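Local coordinates for protein phosphoethanolamine N-methyltransferase 1 (Haemonchus contortus, PDB 4KRG) that probably catalyses S-adenosylmethionine-dependent N-methylation of phosphoethanolamine, an early step of nematode phosphocholine biosynthesis, at residues A[254-257]-A[258-262]. Sequence-based numbering, arbitrary orientation.
Sequences NLFS and QIWPA
Trp260 turns one face of its indole to Leu255, whose CB rests over the six-membered ring in a CH-pi contact, 3.7 Å from the centroid and 16° off the normal. Leu255 CD1 reaches CZ2 on the same ring, while its other methyl, CD2, turns to Ile259 CB at 3.9 Å. With CG anti to the carbonyl carbon and beside the backbone N (chi1 -66°), the indole is directed back along the helix toward Leu255. The Phe256 and Trp260 side chains cross at about a right angle, with Trp260 CE3 near the plane of the phenyl ring at its edge, 4.2 Å from Phe256 CD1.

The five-residue spacing of Leu255 and Trp260 goes with a widened turn of the backbone. Trp260 N donates a hydrogen bond to Leu255 O at 2.9 Å, and Ile259 N one to Asn254 O at 3.2 Å, both i to i+5 bonds lying in the carbonyl plane; they mark a pi-type turn. Asn254 O also accepts from Gln258 N (3.1 Å), the donor sitting 39° above that plane. Pro261, which has no N-H to give, kinks the helix just beyond and sets its CG 3.4 Å from Phe256 O. Alongside the turn, the Asn254 amide flanks Ile259 CG1.

All of this belongs to helix 249-271, which follows strand 231-240. Helix 189-198 packs against Phe256, Trp260 and Pro261, Lys194 adding a cation-pi contact to the indole; helix 136-149 meets Phe256 through Val139, and its Asp136 hydrogen-bonds Ser257 OG.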
ATOM      1  N   ASN A 254      -2.098  -0.256 -21.880  1.00 28.59           N
ATOM      2  CA  ASN A 254      -2.064   1.171 -22.177  1.00 28.98           C
ATOM      3  C   ASN A 254      -2.065   2.006 -20.908  1.00 28.05           C
ATOM      4  O   ASN A 254      -1.294   2.952 -20.769  1.00 28.12           O
ATOM      5  CB  ASN A 254      -3.263   1.571 -23.026  1.00 30.74           C
ATOM      6  CG  ASN A 254      -3.310   3.060 -23.291  1.00 32.70           C
ATOM      7  OD1 ASN A 254      -2.287   3.682 -23.581  1.00 33.84           O
ATOM      8  ND2 ASN A 254      -4.497   3.645 -23.173  1.00 31.95           N
ATOM      9  N   LEU A 255      -2.943   1.647 -19.983  1.00 27.12           N
ATOM     10  CA  LEU A 255      -3.053   2.373 -18.732  1.00 26.00           C
ATOM     11  C   LEU A 255      -1.816   2.192 -17.859  1.00 27.10           C
ATOM     12  O   LEU A 255      -1.232   3.162 -17.379  1.00 25.88           O
ATOM     13  CB  LEU A 255      -4.303   1.927 -17.984  1.00 26.39           C
ATOM     14  CG  LEU A 255      -5.613   2.222 -18.705  1.00 28.83           C
ATOM     15  CD1 LEU A 255      -6.767   1.626 -17.949  1.00 29.83           C
ATOM     16  CD2 LEU A 255      -5.804   3.716 -18.844  1.00 28.81           C
ATOM     17  N   PHE A 256      -1.421   0.940 -17.666  1.00 25.52           N
ATOM     18  CA  PHE A 256      -0.355   0.584 -16.740  1.00 23.65           C
ATOM     19  C   PHE A 256       1.003   1.096 -17.222  1.00 26.64           C
ATOM     20  O   PHE A 256       1.837   1.499 -16.418  1.00 28.46           O
ATOM     21  CB  PHE A 256      -0.347  -0.943 -16.564  1.00 23.69           C
ATOM     22  CG  PHE A 256       0.534  -1.450 -15.448  1.00 21.63           C
ATOM     23  CD1 PHE A 256       0.417  -0.957 -14.157  1.00 20.50           C
ATOM     24  CD2 PHE A 256       1.445  -2.469 -15.688  1.00 22.43           C
ATOM     25  CE1 PHE A 256       1.220  -1.457 -13.133  1.00 20.40           C
ATOM     26  CE2 PHE A 256       2.246  -2.970 -14.675  1.00 23.52           C
ATOM     27  CZ  PHE A 256       2.134  -2.462 -13.395  1.00 20.91           C
ATOM     28  N   SER A 257       1.212   1.099 -18.535  1.00 24.04           N
ATOM     29  CA  SER A 257       2.522   1.427 -19.108  1.00 26.65           C
ATOM     30  C   SER A 257       2.710   2.896 -19.462  1.00 27.92           C
ATOM     31  O   SER A 257       3.824   3.413 -19.391  1.00 27.51           O
ATOM     32  CB  SER A 257       2.795   0.587 -20.362  1.00 25.99           C
ATOM     33  OG  SER A 257       3.202  -0.724 -20.028  1.00 30.27           O
ATOM     34  N   GLN A 258       1.628   3.558 -19.859  1.00 30.34           N
ATOM     35  CA  GLN A 258       1.719   4.931 -20.358  1.00 35.13           C
ATOM     36  C   GLN A 258       0.872   5.962 -19.598  1.00 37.19           C
ATOM     37  O   GLN A 258       1.411   6.918 -19.038  1.00 39.28           O
ATOM     38  CB  GLN A 258       1.386   4.973 -21.854  1.00 40.46           C
ATOM     39  CG  GLN A 258       2.591   5.206 -22.768  1.00 46.52           C
ATOM     40  CD  GLN A 258       3.589   4.058 -22.750  1.00 47.67           C
ATOM     41  OE1 GLN A 258       3.239   2.911 -23.035  1.00 47.92           O
ATOM     42  NE2 GLN A 258       4.839   4.365 -22.416  1.00 48.05           N
ATOM     43  N   ILE A 259      -0.445   5.769 -19.588  1.00 26.82           N
ATOM     44  CA  ILE A 259      -1.376   6.747 -19.017  1.00 28.18           C
ATOM     45  C   ILE A 259      -1.130   7.047 -17.530  1.00 28.20           C
ATOM     46  O   ILE A 259      -0.966   8.207 -17.133  1.00 26.75           O
ATOM     47  CB  ILE A 259      -2.842   6.291 -19.176  1.00 27.62           C
ATOM     48  CG1 ILE A 259      -3.195   6.051 -20.649  1.00 29.71           C
ATOM     49  CG2 ILE A 259      -3.783   7.306 -18.541  1.00 29.35           C
ATOM     50  CD1 ILE A 259      -3.285   7.311 -21.499  1.00 32.49           C
ATOM     51  N   TRP A 260      -1.118   5.996 -16.716  1.00 26.77           N
ATOM     52  CA  TRP A 260      -0.938   6.140 -15.273  1.00 24.07           C
ATOM     53  C   TRP A 260       0.432   6.679 -14.835  1.00 23.16           C
ATOM     54  O   TRP A 260       0.488   7.575 -13.996  1.00 26.26           O
ATOM     55  CB  TRP A 260      -1.266   4.828 -14.546  1.00 22.14           C
ATOM     56  CG  TRP A 260      -2.707   4.412 -14.635  1.00 23.71           C
ATOM     57  CD1 TRP A 260      -3.779   5.206 -14.938  1.00 25.66           C
ATOM     58  CD2 TRP A 260      -3.232   3.095 -14.426  1.00 24.85           C
ATOM     59  NE1 TRP A 260      -4.938   4.462 -14.920  1.00 25.72           N
ATOM     60  CE2 TRP A 260      -4.625   3.162 -14.612  1.00 26.29           C
ATOM     61  CE3 TRP A 260      -2.652   1.864 -14.099  1.00 23.00           C
ATOM     62  CZ2 TRP A 260      -5.450   2.044 -14.479  1.00 25.24           C
ATOM     63  CZ3 TRP A 260      -3.472   0.760 -13.965  1.00 23.17           C
ATOM     64  CH2 TRP A 260      -4.855   0.855 -14.154  1.00 25.26           C
ATOM     65  N   PRO A 261       1.541   6.138 -15.383  1.00 24.51           N
ATOM     66  CA  PRO A 261       2.828   6.690 -14.933  1.00 24.36           C
ATOM     67  C   PRO A 261       2.961   8.169 -15.284  1.00 27.08           C
ATOM     68  O   PRO A 261       3.633   8.920 -14.578  1.00 26.15           O
ATOM     69  CB  PRO A 261       3.855   5.867 -15.715  1.00 23.45           C
ATOM     70  CG  PRO A 261       3.145   4.586 -16.034  1.00 23.92           C
ATOM     71  CD  PRO A 261       1.728   4.994 -16.296  1.00 23.61           C
ATOM     72  N   ALA A 262       2.307   8.574 -16.366  1.00 27.31           N
ATOM     73  CA  ALA A 262       2.289   9.968 -16.770  1.00 30.54           C
ATOM     74  C   ALA A 262       1.507  10.804 -15.760  1.00 31.90           C
ATOM     75  O   ALA A 262       1.972  11.858 -15.326  1.00 35.98           O
ATOM     76  CB  ALA A 262       1.684  10.104 -18.149  1.00 27.34           C
TER